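Local coordinates for protein structure-specific endonuclease subunit SLX1 (Candida glabrata, PDB 4XLG) that probably acts as the catalytic subunit of the SLX1-SLX4 endonuclease, cutting one strand of branched DNA near junctions during repair and recombination, at residues B[8-13]-B[63-68]; B[13-18]-B[25-30]; B[32-37]-B[189-194]; B[39-44]-B[58-63]; B[80-85]-B[111-116]. The protein carries 1 engineered substitution. All coordinates share one frame; numbering follows the deposited sequence.

Interaction 1: B[8-13]-B[63-68]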
# COMPACT_ATOMS: atom_id res chain seq x y z
N PRO B 8 0.29 6.41 5.31
CA PRO B 8 -0.68 7.42 4.84
C PRO B 8 -2.10 6.99 5.06
O PRO B 8 -2.45 5.80 4.91
CB PRO B 8 -0.45 7.52 3.31
CG PRO B 8 1.05 7.12 3.18
CD PRO B 8 1.25 6.01 4.25
N ASP B 9 -2.94 7.97 5.42
CA ASP B 9 -4.37 7.71 5.45
C ASP B 9 -4.85 7.23 4.09
O ASP B 9 -5.71 6.37 4.01
CB ASP B 9 -5.14 9.00 5.86
CG ASP B 9 -4.71 9.51 7.23
OD1 ASP B 9 -4.24 8.70 8.09
OD2 ASP B 9 -4.76 10.72 7.45
N PHE B 10 -4.37 7.88 3.04
CA PHE B 10 -4.67 7.47 1.68
C PHE B 10 -3.49 7.79 0.80
O PHE B 10 -2.98 8.90 0.83
CB PHE B 10 -5.93 8.21 1.15
CG PHE B 10 -6.38 7.68 -0.23
CD1 PHE B 10 -5.81 8.15 -1.42
CD2 PHE B 10 -7.30 6.66 -0.27
CE1 PHE B 10 -6.20 7.59 -2.70
CE2 PHE B 10 -7.75 6.11 -1.54
CZ PHE B 10 -7.18 6.59 -2.74
N TYR B 11 -3.04 6.83 -0.01
CA TYR B 11 -2.04 7.20 -1.01
C TYR B 11 -2.31 6.22 -2.15
O TYR B 11 -2.33 4.99 -1.92
CB TYR B 11 -0.57 7.07 -0.47
CG TYR B 11 0.30 8.20 -1.04
CD1 TYR B 11 0.66 8.21 -2.43
CD2 TYR B 11 0.66 9.27 -0.24
CE1 TYR B 11 1.41 9.29 -2.96
CE2 TYR B 11 1.41 10.32 -0.75
CZ TYR B 11 1.75 10.32 -2.11
OH TYR B 11 2.48 11.39 -2.58
N GLY B 12 -2.51 6.74 -3.36
CA GLY B 12 -2.94 5.84 -4.42
C GLY B 12 -2.20 6.18 -5.71
O GLY B 12 -1.77 7.32 -5.93
N CYS B 13 -2.06 5.16 -6.54
CA CYS B 13 -1.53 5.31 -7.91
C CYS B 13 -2.69 5.14 -8.87
O CYS B 13 -3.31 4.09 -8.89
CB CYS B 13 -0.50 4.23 -8.25
SG CYS B 13 1.07 4.37 -7.41
N VAL B 63 -9.98 6.16 -14.20
CA VAL B 63 -10.69 4.91 -14.38
C VAL B 63 -10.37 3.86 -13.32
O VAL B 63 -11.16 2.92 -13.09
CB VAL B 63 -10.42 4.30 -15.80
CG1 VAL B 63 -11.03 5.26 -16.89
CG2 VAL B 63 -8.92 4.02 -16.10
N ALA B 64 -9.20 4.00 -12.69
CA ALA B 64 -8.78 3.02 -11.66
C ALA B 64 -7.80 3.67 -10.72
O ALA B 64 -7.09 4.61 -11.09
CB ALA B 64 -8.13 1.76 -12.30
N ILE B 65 -7.73 3.14 -9.50
CA ILE B 65 -6.68 3.61 -8.60
C ILE B 65 -6.29 2.40 -7.72
O ILE B 65 -7.16 1.61 -7.32
CB ILE B 65 -7.13 4.85 -7.76
CG1 ILE B 65 -5.92 5.43 -6.97
CG2 ILE B 65 -8.35 4.52 -6.81
CD1 ILE B 65 -6.32 6.89 -6.44
N VAL B 66 -5.00 2.27 -7.47
CA VAL B 66 -4.46 1.24 -6.58
C VAL B 66 -4.10 1.99 -5.33
O VAL B 66 -3.34 2.97 -5.41
CB VAL B 66 -3.22 0.58 -7.18
CG1 VAL B 66 -2.54 -0.45 -6.18
CG2 VAL B 66 -3.58 -0.12 -8.55
N TYR B 67 -4.63 1.58 -4.17
CA TYR B 67 -4.28 2.34 -2.97
C TYR B 67 -4.01 1.35 -1.82
O TYR B 67 -4.02 0.13 -2.03
CB TYR B 67 -5.40 3.36 -2.62
CG TYR B 67 -6.75 2.75 -2.23
CD1 TYR B 67 -7.65 2.29 -3.20
CD2 TYR B 67 -7.12 2.67 -0.87
CE1 TYR B 67 -8.88 1.75 -2.84
CE2 TYR B 67 -8.37 2.13 -0.51
CZ TYR B 67 -9.24 1.69 -1.52
OH TYR B 67 -10.45 1.15 -1.15
N GLY B 68 -3.69 1.89 -0.66
CA GLY B 68 -3.28 1.04 0.48
C GLY B 68 -1.77 1.03 0.67
O GLY B 68 -1.25 0.21 1.45
O HOH W 1 -4.09 4.23 0.88
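The carbonyl oxygen of Val66 is approached twice from the other strand. Cys13 N donates to Val66 O at 2.8 Å, lying in the plane of that carbonyl, and the CA-H of Gly12 adds a 3.1 Å contact from Gly12 CA to Val66 O. The return bond, Val66 N to Cys13 O, is almost straight (174° at the hydrogen), so Cys13 and Val66 form a hydrogen-bonded antiparallel pair. One step out from this pair a water bridges the two backbones: it accepts from both Tyr11 N and Gly68 N, the latter at 2.8 Å, and lies at the edge of the Tyr67 ring.

Phe10 packs its ring into the angle between Ile65 and Tyr67. With CG turned anti to the backbone N (chi1 -173°), the ring reaches back to strand 60-67, where Phe10 CE2 sits over one face of Tyr67, 3.6 Å from Tyr67 CD2. The two ring planes differ by 22° but are slid so far apart that they hardly overlap. Ile65 CD1 abuts the edge of the Phe10 ring, 3.8 Å from Phe10 CE1. Tyr194 of helix 176-213 meets Phe10 edge-to-face. The arrangement joins strand 12-18, which opens with the Gly-Cys-Tyr version of the GIY motif, to its antiparallel neighbour 60-67 in the central sheet of the GIY-YIG nuclease domain.

Interaction 2: B[13-18]-B[25-30]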
# COMPACT_ATOMS: atom_id res chain seq x y z
N CYS B 13 -2.06 5.16 -6.54
CA CYS B 13 -1.53 5.31 -7.91
C CYS B 13 -2.69 5.14 -8.87
O CYS B 13 -3.31 4.09 -8.89
CB CYS B 13 -0.50 4.23 -8.25
SG CYS B 13 1.07 4.37 -7.41
N TYR B 14 -2.94 6.17 -9.69
CA TYR B 14 -4.15 6.23 -10.51
C TYR B 14 -3.83 6.15 -11.97
O TYR B 14 -2.74 6.50 -12.44
CB TYR B 14 -4.95 7.52 -10.24
CG TYR B 14 -4.11 8.82 -10.41
CD1 TYR B 14 -4.00 9.46 -11.66
CD2 TYR B 14 -3.40 9.37 -9.29
CE1 TYR B 14 -3.24 10.63 -11.80
CE2 TYR B 14 -2.67 10.57 -9.42
CZ TYR B 14 -2.60 11.18 -10.71
OH TYR B 14 -1.86 12.30 -10.85
N LEU B 15 -4.84 5.65 -12.70
CA LEU B 15 -4.78 5.64 -14.17
C LEU B 15 -5.90 6.55 -14.71
O LEU B 15 -7.08 6.37 -14.33
CB LEU B 15 -4.96 4.21 -14.69
CG LEU B 15 -5.06 4.07 -16.22
CD1 LEU B 15 -3.75 4.51 -16.91
CD2 LEU B 15 -5.46 2.62 -16.60
N LEU B 16 -5.52 7.52 -15.53
CA LEU B 16 -6.50 8.41 -16.19
C LEU B 16 -6.60 7.98 -17.63
O LEU B 16 -5.63 7.55 -18.22
CB LEU B 16 -6.05 9.88 -16.17
CG LEU B 16 -5.61 10.46 -14.82
CD1 LEU B 16 -5.23 11.99 -15.08
CD2 LEU B 16 -6.77 10.27 -13.77
N GLN B 17 -7.80 8.12 -18.17
CA GLN B 17 -8.03 7.93 -19.59
C GLN B 17 -8.76 9.17 -20.08
O GLN B 17 -9.79 9.52 -19.55
CB GLN B 17 -8.87 6.68 -19.83
CG GLN B 17 -9.12 6.43 -21.38
CD GLN B 17 -9.94 5.14 -21.62
OE1 GLN B 17 -10.49 4.55 -20.68
NE2 GLN B 17 -10.01 4.74 -22.87
N SER B 18 -8.23 9.83 -21.11
CA SER B 18 -8.92 11.03 -21.61
C SER B 18 -10.34 10.68 -22.07
O SER B 18 -10.59 9.64 -22.75
CB SER B 18 -8.10 11.63 -22.78
OG SER B 18 -8.87 12.67 -23.41
N PHE B 25 -3.64 8.19 -22.05
CA PHE B 25 -3.64 7.77 -20.63
C PHE B 25 -2.61 8.56 -19.84
O PHE B 25 -1.64 9.11 -20.42
CB PHE B 25 -3.28 6.25 -20.54
CG PHE B 25 -4.30 5.38 -21.25
CD1 PHE B 25 -5.46 5.01 -20.58
CD2 PHE B 25 -4.11 4.97 -22.57
CE1 PHE B 25 -6.45 4.24 -21.20
CE2 PHE B 25 -5.11 4.19 -23.22
CZ PHE B 25 -6.26 3.83 -22.54
N TYR B 26 -2.76 8.52 -18.51
CA TYR B 26 -1.82 9.19 -17.64
C TYR B 26 -1.74 8.40 -16.38
O TYR B 26 -2.78 8.00 -15.86
CB TYR B 26 -2.30 10.61 -17.34
CG TYR B 26 -1.27 11.41 -16.56
CD1 TYR B 26 -1.27 11.37 -15.17
CD2 TYR B 26 -0.37 12.22 -17.20
CE1 TYR B 26 -0.31 12.08 -14.43
CE2 TYR B 26 0.58 12.95 -16.47
CZ TYR B 26 0.56 12.89 -15.09
OH TYR B 26 1.47 13.59 -14.35
N ILE B 27 -0.53 8.22 -15.86
CA ILE B 27 -0.42 7.53 -14.56
C ILE B 27 0.25 8.44 -13.53
O ILE B 27 1.30 9.07 -13.85
CB ILE B 27 0.45 6.24 -14.72
CG1 ILE B 27 -0.35 5.21 -15.53
CG2 ILE B 27 0.84 5.62 -13.30
CD1 ILE B 27 0.60 4.08 -16.10
N GLY B 28 -0.31 8.54 -12.31
CA GLY B 28 0.41 9.33 -11.29
C GLY B 28 0.10 8.78 -9.92
O GLY B 28 -0.51 7.71 -9.80
N SER B 29 0.55 9.47 -8.87
CA SER B 29 0.26 8.99 -7.52
C SER B 29 -0.08 10.20 -6.68
O SER B 29 0.39 11.32 -6.97
CB SER B 29 1.45 8.22 -6.89
OG SER B 29 2.64 9.01 -6.86
N THR B 30 -0.90 9.98 -5.65
CA THR B 30 -1.39 11.13 -4.86
C THR B 30 -1.95 10.71 -3.50
O THR B 30 -2.55 9.65 -3.40
CB THR B 30 -2.54 11.90 -5.65
OG1 THR B 30 -2.95 13.07 -4.90
CG2 THR B 30 -3.76 10.99 -5.93
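Tyr14 has its CG between the backbone N and the carbonyl carbon (chi1 54°), which swings the ring across to strand 25-30 and lays it over Gly28. Gly28 CA makes a CH-pi contact 3.9 Å from the centroid of the Tyr14 ring, and Thr30 CG2 is 3.7 Å from Tyr14 CE2. Tyr14 OH comes to the edge of the Tyr26 ring, but its polar partners are His40 and Arg36. The two strands make a beta hairpin that carries the two halves of the GIY-YIG signature, Gly12-Cys13-Tyr14 on one and Tyr26-Ile27-Gly28 on the other. Tyr14 pairs with Gly28 and Leu16 with Tyr26, each through two backbone bonds; Leu16 N to Tyr26 O, at 2.8 Å, is nearly straight. On the face of Leu15, Ile27 and Phe25, Leu15 CD1 touches Ile27 CG1 at 3.7 Å. Further along, the extended chain of Gln17 runs beside Phe25, Gln17 CG lying 3.5 Å from Phe25 CE1, while its NE2 is hydrogen-bonded to Arg22 O.

Interaction 3: B[32-37]-B[189-194]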
# COMPACT_ATOMS: atom_id res chain seq x y z
N ASN B 32 -4.46 12.61 -2.41
CA ASN B 32 -5.80 13.17 -2.52
C ASN B 32 -6.18 13.15 -4.00
O ASN B 32 -5.87 14.09 -4.73
CB ASN B 32 -5.89 14.60 -1.96
CG ASN B 32 -7.30 15.17 -2.03
OD1 ASN B 32 -8.14 14.71 -2.81
ND2 ASN B 32 -7.55 16.20 -1.24
N PRO B 33 -6.88 12.11 -4.40
CA PRO B 33 -7.20 11.93 -5.83
C PRO B 33 -8.26 12.91 -6.31
O PRO B 33 -8.31 13.16 -7.54
CB PRO B 33 -7.70 10.46 -5.91
CG PRO B 33 -8.36 10.24 -4.50
CD PRO B 33 -7.39 11.00 -3.55
N VAL B 34 -9.10 13.46 -5.41
CA VAL B 34 -10.11 14.41 -5.85
C VAL B 34 -9.44 15.73 -6.27
O VAL B 34 -9.65 16.26 -7.38
CB VAL B 34 -11.17 14.68 -4.71
CG1 VAL B 34 -12.19 15.70 -5.27
CG2 VAL B 34 -11.84 13.31 -4.33
N ARG B 35 -8.59 16.26 -5.34
CA ARG B 35 -7.87 17.48 -5.61
C ARG B 35 -6.96 17.29 -6.87
O ARG B 35 -6.87 18.17 -7.76
CB ARG B 35 -7.01 17.83 -4.40
CG ARG B 35 -6.25 19.14 -4.59
CD ARG B 35 -5.65 19.55 -3.22
NE ARG B 35 -5.11 20.88 -3.46
CZ ARG B 35 -3.89 21.07 -3.94
NH1 ARG B 35 -3.45 22.30 -4.19
NH2 ARG B 35 -3.10 20.00 -4.11
N ARG B 36 -6.34 16.11 -6.92
CA ARG B 36 -5.42 15.84 -8.06
C ARG B 36 -6.16 15.81 -9.37
O ARG B 36 -5.70 16.37 -10.38
CB ARG B 36 -4.71 14.52 -7.87
CG ARG B 36 -3.76 14.11 -9.06
CD ARG B 36 -2.67 15.17 -9.31
NE ARG B 36 -1.83 15.32 -8.12
CZ ARG B 36 -0.91 14.44 -7.76
NH1 ARG B 36 -0.25 14.64 -6.61
NH2 ARG B 36 -0.58 13.41 -8.54
N LEU B 37 -7.31 15.14 -9.40
CA LEU B 37 -8.08 15.13 -10.64
C LEU B 37 -8.54 16.54 -11.03
O LEU B 37 -8.50 16.90 -12.21
CB LEU B 37 -9.26 14.14 -10.49
CG LEU B 37 -10.09 13.88 -11.75
CD1 LEU B 37 -9.20 13.38 -12.92
CD2 LEU B 37 -11.14 12.79 -11.32
N LEU B 189 -17.73 9.76 -8.16
CA LEU B 189 -17.27 8.41 -7.76
C LEU B 189 -15.93 8.46 -7.01
O LEU B 189 -15.70 7.69 -6.05
CB LEU B 189 -17.10 7.49 -9.00
CG LEU B 189 -18.41 7.28 -9.75
CD1 LEU B 189 -18.10 6.41 -11.05
CD2 LEU B 189 -19.45 6.56 -8.94
N VAL B 190 -15.02 9.31 -7.49
CA VAL B 190 -13.69 9.42 -6.89
C VAL B 190 -13.87 10.05 -5.48
O VAL B 190 -13.26 9.57 -4.49
CB VAL B 190 -12.72 10.29 -7.74
CG1 VAL B 190 -11.37 10.56 -6.98
CG2 VAL B 190 -12.40 9.58 -9.11
N GLN B 191 -14.69 11.08 -5.40
CA GLN B 191 -15.00 11.71 -4.07
C GLN B 191 -15.55 10.68 -3.12
O GLN B 191 -15.13 10.59 -1.93
CB GLN B 191 -15.99 12.88 -4.26
CG GLN B 191 -16.30 13.61 -2.92
CD GLN B 191 -15.10 14.47 -2.51
OE1 GLN B 191 -14.34 14.13 -1.56
NE2 GLN B 191 -14.97 15.61 -3.14
N ASN B 192 -16.52 9.90 -3.59
CA ASN B 192 -17.15 8.94 -2.69
C ASN B 192 -16.18 7.94 -2.11
O ASN B 192 -16.17 7.72 -0.87
CB ASN B 192 -18.29 8.19 -3.40
CG ASN B 192 -19.49 9.08 -3.64
OD1 ASN B 192 -19.57 10.20 -3.09
ND2 ASN B 192 -20.42 8.62 -4.51
N LEU B 193 -15.32 7.37 -2.97
CA LEU B 193 -14.33 6.39 -2.51
C LEU B 193 -13.36 7.05 -1.50
O LEU B 193 -13.11 6.49 -0.43
CB LEU B 193 -13.51 5.80 -3.68
CG LEU B 193 -12.35 4.88 -3.21
CD1 LEU B 193 -12.89 3.56 -2.60
CD2 LEU B 193 -11.36 4.59 -4.30
N TYR B 194 -12.86 8.24 -1.85
CA TYR B 194 -11.85 8.89 -1.01
C TYR B 194 -12.43 9.29 0.36
O TYR B 194 -11.84 8.98 1.42
CB TYR B 194 -11.34 10.13 -1.72
CG TYR B 194 -10.28 10.92 -1.01
CD1 TYR B 194 -9.09 10.30 -0.59
CD2 TYR B 194 -10.40 12.29 -0.87
CE1 TYR B 194 -8.07 11.03 0.01
CE2 TYR B 194 -9.38 13.05 -0.26
CZ TYR B 194 -8.22 12.39 0.15
OH TYR B 194 -7.22 13.14 0.66
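Apolar packing dominates where Val34 and Pro33 meet Val190 and Tyr194. Val190 CG1 touches both Pro33 CB and Val34 CG2, each at 3.8 Å, while its other methyl, CG2, meets Leu37 CD2. Val34 CG1 lies 3.5 Å from Gln191 NE2, and the oxygen of the same amide, Gln191 OE1, is hydrogen-bonded to Ser195 OG.

A CH-pi contact adds to this: Pro33 CD stands over one face of the Tyr194 ring, 3.7 Å from its centroid. Tyr194 also lies against the Asn32 amide, the two planes 31° apart, with Asn32 OD1 3.3 Å from Tyr194 CE2.

That same oxygen does the polar work within its own segment. As N-cap of helix 33-41, Asn32 OD1 accepts a straight 3.0 Å bond from Arg35 N, which stands above the carbonyl plane, and a weak one from Val34 N.

The two short helical segments run roughly antiparallel, at 154°, side by side on one face of the sheet: Pro33 rests on Ile65 and Val190 on Met62, both of strand 60-67.

Interaction 4: B[39-44]-B[58-63]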
# COMPACT_ATOMS: atom_id res chain seq x y z
N GLN B 39 -6.84 19.27 -10.50
CA GLN B 39 -5.60 19.91 -11.03
C GLN B 39 -5.35 19.42 -12.47
O GLN B 39 -5.00 20.20 -13.35
CB GLN B 39 -4.42 19.58 -10.15
CG GLN B 39 -4.46 20.39 -8.81
CD GLN B 39 -3.32 19.96 -7.91
OE1 GLN B 39 -3.18 18.78 -7.59
NE2 GLN B 39 -2.44 20.90 -7.60
N HIS B 40 -5.53 18.13 -12.69
CA HIS B 40 -5.33 17.62 -14.07
C HIS B 40 -6.36 18.18 -15.04
O HIS B 40 -6.06 18.42 -16.24
CB HIS B 40 -5.40 16.06 -14.13
CG HIS B 40 -4.18 15.38 -13.58
ND1 HIS B 40 -2.91 15.62 -14.06
CD2 HIS B 40 -4.06 14.39 -12.67
CE1 HIS B 40 -2.05 14.85 -13.42
NE2 HIS B 40 -2.72 14.06 -12.61
N ASN B 41 -7.60 18.38 -14.58
CA ASN B 41 -8.67 18.82 -15.46
C ASN B 41 -8.84 20.30 -15.59
O ASN B 41 -9.46 20.80 -16.50
CB ASN B 41 -9.98 18.19 -15.01
CG ASN B 41 -10.03 16.71 -15.41
OD1 ASN B 41 -9.29 16.32 -16.34
ND2 ASN B 41 -10.84 15.90 -14.74
N GLY B 42 -8.25 21.02 -14.68
CA GLY B 42 -8.40 22.46 -14.72
C GLY B 42 -7.00 22.96 -14.89
O GLY B 42 -6.41 22.78 -15.93
N SER B 43 -6.44 23.52 -13.85
CA SER B 43 -4.98 23.75 -13.85
C SER B 43 -4.34 23.45 -12.49
O SER B 43 -5.04 23.32 -11.47
CB SER B 43 -4.67 25.18 -14.27
OG SER B 43 -5.25 26.05 -13.31
N LEU B 44 -3.01 23.37 -12.45
CA LEU B 44 -2.30 22.97 -11.23
C LEU B 44 -2.49 23.93 -10.03
O LEU B 44 -2.56 23.51 -8.82
CB LEU B 44 -0.80 22.87 -11.57
CG LEU B 44 -0.49 21.96 -12.75
CD1 LEU B 44 0.98 21.90 -13.03
CD2 LEU B 44 -1.02 20.58 -12.34
N ARG B 58 -8.03 17.07 -21.90
CA ARG B 58 -8.96 17.30 -20.77
C ARG B 58 -10.42 17.44 -21.24
O ARG B 58 -10.71 18.00 -22.30
CB ARG B 58 -8.54 18.60 -20.05
CG ARG B 58 -7.14 18.54 -19.48
CD ARG B 58 -6.84 20.01 -19.13
NE ARG B 58 -5.56 20.15 -18.48
CZ ARG B 58 -4.41 20.32 -19.12
NH1 ARG B 58 -4.37 20.28 -20.46
NH2 ARG B 58 -3.30 20.51 -18.41
N PRO B 59 -11.37 16.97 -20.42
CA PRO B 59 -11.12 16.34 -19.12
C PRO B 59 -10.73 14.87 -19.19
O PRO B 59 -11.14 14.13 -20.13
CB PRO B 59 -12.50 16.45 -18.40
CG PRO B 59 -13.52 16.49 -19.56
CD PRO B 59 -12.81 17.21 -20.71
N TRP B 60 -10.04 14.45 -18.15
CA TRP B 60 -9.66 13.06 -17.95
C TRP B 60 -10.71 12.36 -17.11
O TRP B 60 -11.24 12.94 -16.17
CB TRP B 60 -8.33 13.01 -17.17
CG TRP B 60 -7.16 13.59 -17.84
CD1 TRP B 60 -6.65 14.87 -17.67
CD2 TRP B 60 -6.25 12.90 -18.70
NE1 TRP B 60 -5.49 15.00 -18.40
CE2 TRP B 60 -5.21 13.81 -19.02
CE3 TRP B 60 -6.22 11.60 -19.22
CZ2 TRP B 60 -4.13 13.46 -19.85
CZ3 TRP B 60 -5.14 11.24 -20.05
CH2 TRP B 60 -4.11 12.16 -20.36
N GLU B 61 -10.90 11.06 -17.36
CA GLU B 61 -11.66 10.20 -16.43
C GLU B 61 -10.67 9.40 -15.58
O GLU B 61 -9.74 8.82 -16.13
CB GLU B 61 -12.55 9.19 -17.25
CG GLU B 61 -13.34 8.21 -16.35
CD GLU B 61 -13.99 7.08 -17.15
OE1 GLU B 61 -13.69 6.92 -18.36
OE2 GLU B 61 -14.81 6.33 -16.55
N MET B 62 -10.81 9.41 -14.24
CA MET B 62 -9.96 8.51 -13.46
C MET B 62 -10.61 7.13 -13.52
O MET B 62 -11.66 6.92 -12.94
CB MET B 62 -9.82 9.01 -12.01
CG MET B 62 -8.84 8.09 -11.19
SD MET B 62 -8.58 8.75 -9.52
CE MET B 62 -7.64 10.22 -9.90
N VAL B 63 -9.98 6.16 -14.20
CA VAL B 63 -10.69 4.91 -14.38
C VAL B 63 -10.37 3.86 -13.32
O VAL B 63 -11.16 2.92 -13.09
CB VAL B 63 -10.42 4.30 -15.80
CG1 VAL B 63 -11.03 5.26 -16.89
CG2 VAL B 63 -8.92 4.02 -16.10
O HOH W 2 -3.32 20.64 -15.48
O HOH W 3 -3.99 17.38 -17.67
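In the GIY-YIG domain, the C-terminal end of helix 33-41 is tied here to the start of strand 60-67, with Asn41 and His40 facing Arg58, Pro59 and Trp60. The Asn41 amide reads the strand backbone in both directions. Its OD1 accepts from Trp60 N at 2.7 Å, with a nearly straight 177° at the hydrogen and the donor tilted from the carbonyl plane, and its ND2 gives a weak, longer bond to Trp60 O. CG anti to the carbonyl carbon (chi1 -76°) brings the amide to the strand, its plane 16° from that of the Trp60 ring; Asn41 OD1 lies at the ring edge, 3.3 Å from Trp60 CD1. A cis peptide bond precedes Pro59, whose CA is also close to Asn41 OD1.

His40 O lies near the end of the helix and takes a weak bond from Arg58 NE. A water donates to that same oxygen and accepts from Trp60 NE1, so the indole N-H reaches the helix indirectly. His40 itself turns its imidazole to Tyr14, through NE2, and its ring meets Tyr26 edge-to-face. A second water, in the plane of the Arg58 guanidinium, accepts from Arg58 NH2 at 2.9 Å and donates to Gln39 O at 2.7 Å.

Interaction 5: B[80-85]-B[111-116]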
# COMPACT_ATOMS: atom_id res chain seq x y z
N HIS B 80 6.31 4.38 -10.73
CA HIS B 80 7.39 4.39 -11.71
C HIS B 80 7.51 3.05 -12.42
O HIS B 80 7.81 3.01 -13.60
CB HIS B 80 8.71 4.78 -11.00
CG HIS B 80 8.69 6.19 -10.50
ND1 HIS B 80 9.48 6.63 -9.45
CD2 HIS B 80 7.94 7.26 -10.88
CE1 HIS B 80 9.22 7.91 -9.22
NE2 HIS B 80 8.30 8.32 -10.07
N ALA B 81 7.27 1.96 -11.70
CA ALA B 81 7.35 0.63 -12.33
C ALA B 81 6.21 0.49 -13.38
O ALA B 81 6.42 -0.06 -14.49
CB ALA B 81 7.23 -0.45 -11.25
N TRP B 82 5.05 0.97 -13.00
CA TRP B 82 3.85 0.90 -13.84
C TRP B 82 4.11 1.71 -15.13
O TRP B 82 3.85 1.24 -16.26
CB TRP B 82 2.65 1.42 -13.04
CG TRP B 82 1.30 1.24 -13.72
CD1 TRP B 82 1.03 0.58 -14.91
CD2 TRP B 82 0.06 1.66 -13.19
NE1 TRP B 82 -0.35 0.60 -15.13
CE2 TRP B 82 -0.96 1.25 -14.09
CE3 TRP B 82 -0.31 2.36 -12.02
CZ2 TRP B 82 -2.30 1.56 -13.89
CZ3 TRP B 82 -1.65 2.64 -11.80
CH2 TRP B 82 -2.63 2.23 -12.74
N GLN B 83 4.65 2.92 -14.99
CA GLN B 83 5.02 3.73 -16.17
C GLN B 83 6.13 3.14 -17.00
O GLN B 83 6.13 3.33 -18.21
CB GLN B 83 5.44 5.14 -15.74
CG GLN B 83 4.25 5.91 -15.11
CD GLN B 83 4.68 7.25 -14.52
OE1 GLN B 83 5.65 7.34 -13.74
NE2 GLN B 83 3.99 8.32 -14.94
N HIS B 84 7.09 2.45 -16.39
CA HIS B 84 8.24 1.98 -17.16
C HIS B 84 7.81 0.76 -17.95
O HIS B 84 8.30 0.53 -19.06
CB HIS B 84 9.43 1.64 -16.28
N GLY B 85 6.87 -0.01 -17.40
CA GLY B 85 6.24 -1.09 -18.13
C GLY B 85 6.96 -2.40 -17.95
O GLY B 85 7.96 -2.44 -17.26
N LEU B 111 -3.40 -2.21 -17.96
CA LEU B 111 -4.07 -2.99 -16.92
C LEU B 111 -3.30 -4.29 -16.57
O LEU B 111 -3.25 -4.70 -15.42
CB LEU B 111 -5.50 -3.33 -17.34
CG LEU B 111 -6.39 -2.12 -17.59
CD1 LEU B 111 -7.81 -2.60 -18.16
CD2 LEU B 111 -6.54 -1.35 -16.27
N ALA B 112 -2.73 -4.95 -17.57
CA ALA B 112 -1.87 -6.11 -17.29
C ALA B 112 -0.70 -5.74 -16.38
O ALA B 112 -0.28 -6.55 -15.55
CB ALA B 112 -1.34 -6.71 -18.60
N MET B 113 -0.14 -4.55 -16.57
CA MET B 113 0.98 -4.11 -15.72
C MET B 113 0.54 -4.07 -14.26
O MET B 113 1.35 -4.35 -13.35
CB MET B 113 1.52 -2.74 -16.13
CG MET B 113 2.52 -2.79 -17.30
SD MET B 113 3.97 -3.80 -16.81
CE MET B 113 4.52 -3.01 -15.30
N ILE B 114 -0.72 -3.71 -14.01
CA ILE B 114 -1.18 -3.69 -12.61
C ILE B 114 -1.06 -5.09 -12.01
O ILE B 114 -0.53 -5.28 -10.92
CB ILE B 114 -2.66 -3.24 -12.47
CG1 ILE B 114 -2.81 -1.84 -13.05
CG2 ILE B 114 -3.06 -3.28 -10.94
CD1 ILE B 114 -4.30 -1.34 -13.16
N THR B 115 -1.60 -6.06 -12.71
CA THR B 115 -1.57 -7.41 -12.18
C THR B 115 -0.13 -7.90 -11.99
O THR B 115 0.19 -8.47 -10.95
CB THR B 115 -2.32 -8.40 -13.09
OG1 THR B 115 -3.63 -7.86 -13.33
CG2 THR B 115 -2.42 -9.78 -12.42
N SER B 116 0.74 -7.64 -12.97
CA SER B 116 2.13 -8.04 -12.85
C SER B 116 2.79 -7.48 -11.60
O SER B 116 3.55 -8.18 -10.93
CB SER B 116 2.91 -7.64 -14.08
OG SER B 116 2.38 -8.35 -15.18
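Trp82 and Met113 meet where helix 72-84, of the GIY-YIG domain, packs on helix 107-118; the short segments cross at 135° with axes 9.6 Å apart. With CG of Trp82 anti to the backbone N (chi1 -173°), the indole reaches alongside helix 107-118, sliding past Met113, which points the opposite way, and on to Ile114. Met113 CB lies beside the five-membered ring, 3.6 Å from Trp82 CD1. Ile114 runs in the same direction as the indole, its CG1 3.4 Å above the indole plane toward the rim of the six-membered ring, and 3.5 Å from Trp82 CZ2, and its CD1 3.6 Å from the same carbon. The isoleucine chain is straight past CG1, which carries CD1 on along the six-membered ring. The indole NE1 is not left to the apolar neighbours, for it donates to Lys110 O, one turn before Ile114 in helix 107-118.

Met113 is curled up. Bends at both chi2 and chi3 (chi3 -54°) fold it back against Gly85, and its SD rests 3.5 Å from Gly85 C. Gly85 N is bonded to Ala81 O at 2.9 Å, and the methyl Met113 CE lies 3.6 Å from this same Ala81 O.

Interactions 1 and 2 share Cys13 and use opposite edges of strand 12-18. Both are buried, but interaction 2 is a regular ladder of two hydrogen-bonded pairs, whereas interaction 1 has one such pair, a bridging water and aromatic packing. Interaction 5 is also buried but joins two helices by apolar side chains; its Trp82 packs on Cys13, Leu15 and Ile27 on one face of that sheet. Interaction 3 is partly buried and interaction 4 lies at the surface; both use helix 33-41, the first through apolar and CH-pi packing at its start, the second through amide and water-mediated bonds at its end. Arg36 and His40 of this helix both reach Tyr14 OH, connecting interactions 3 and 4 to the hairpin.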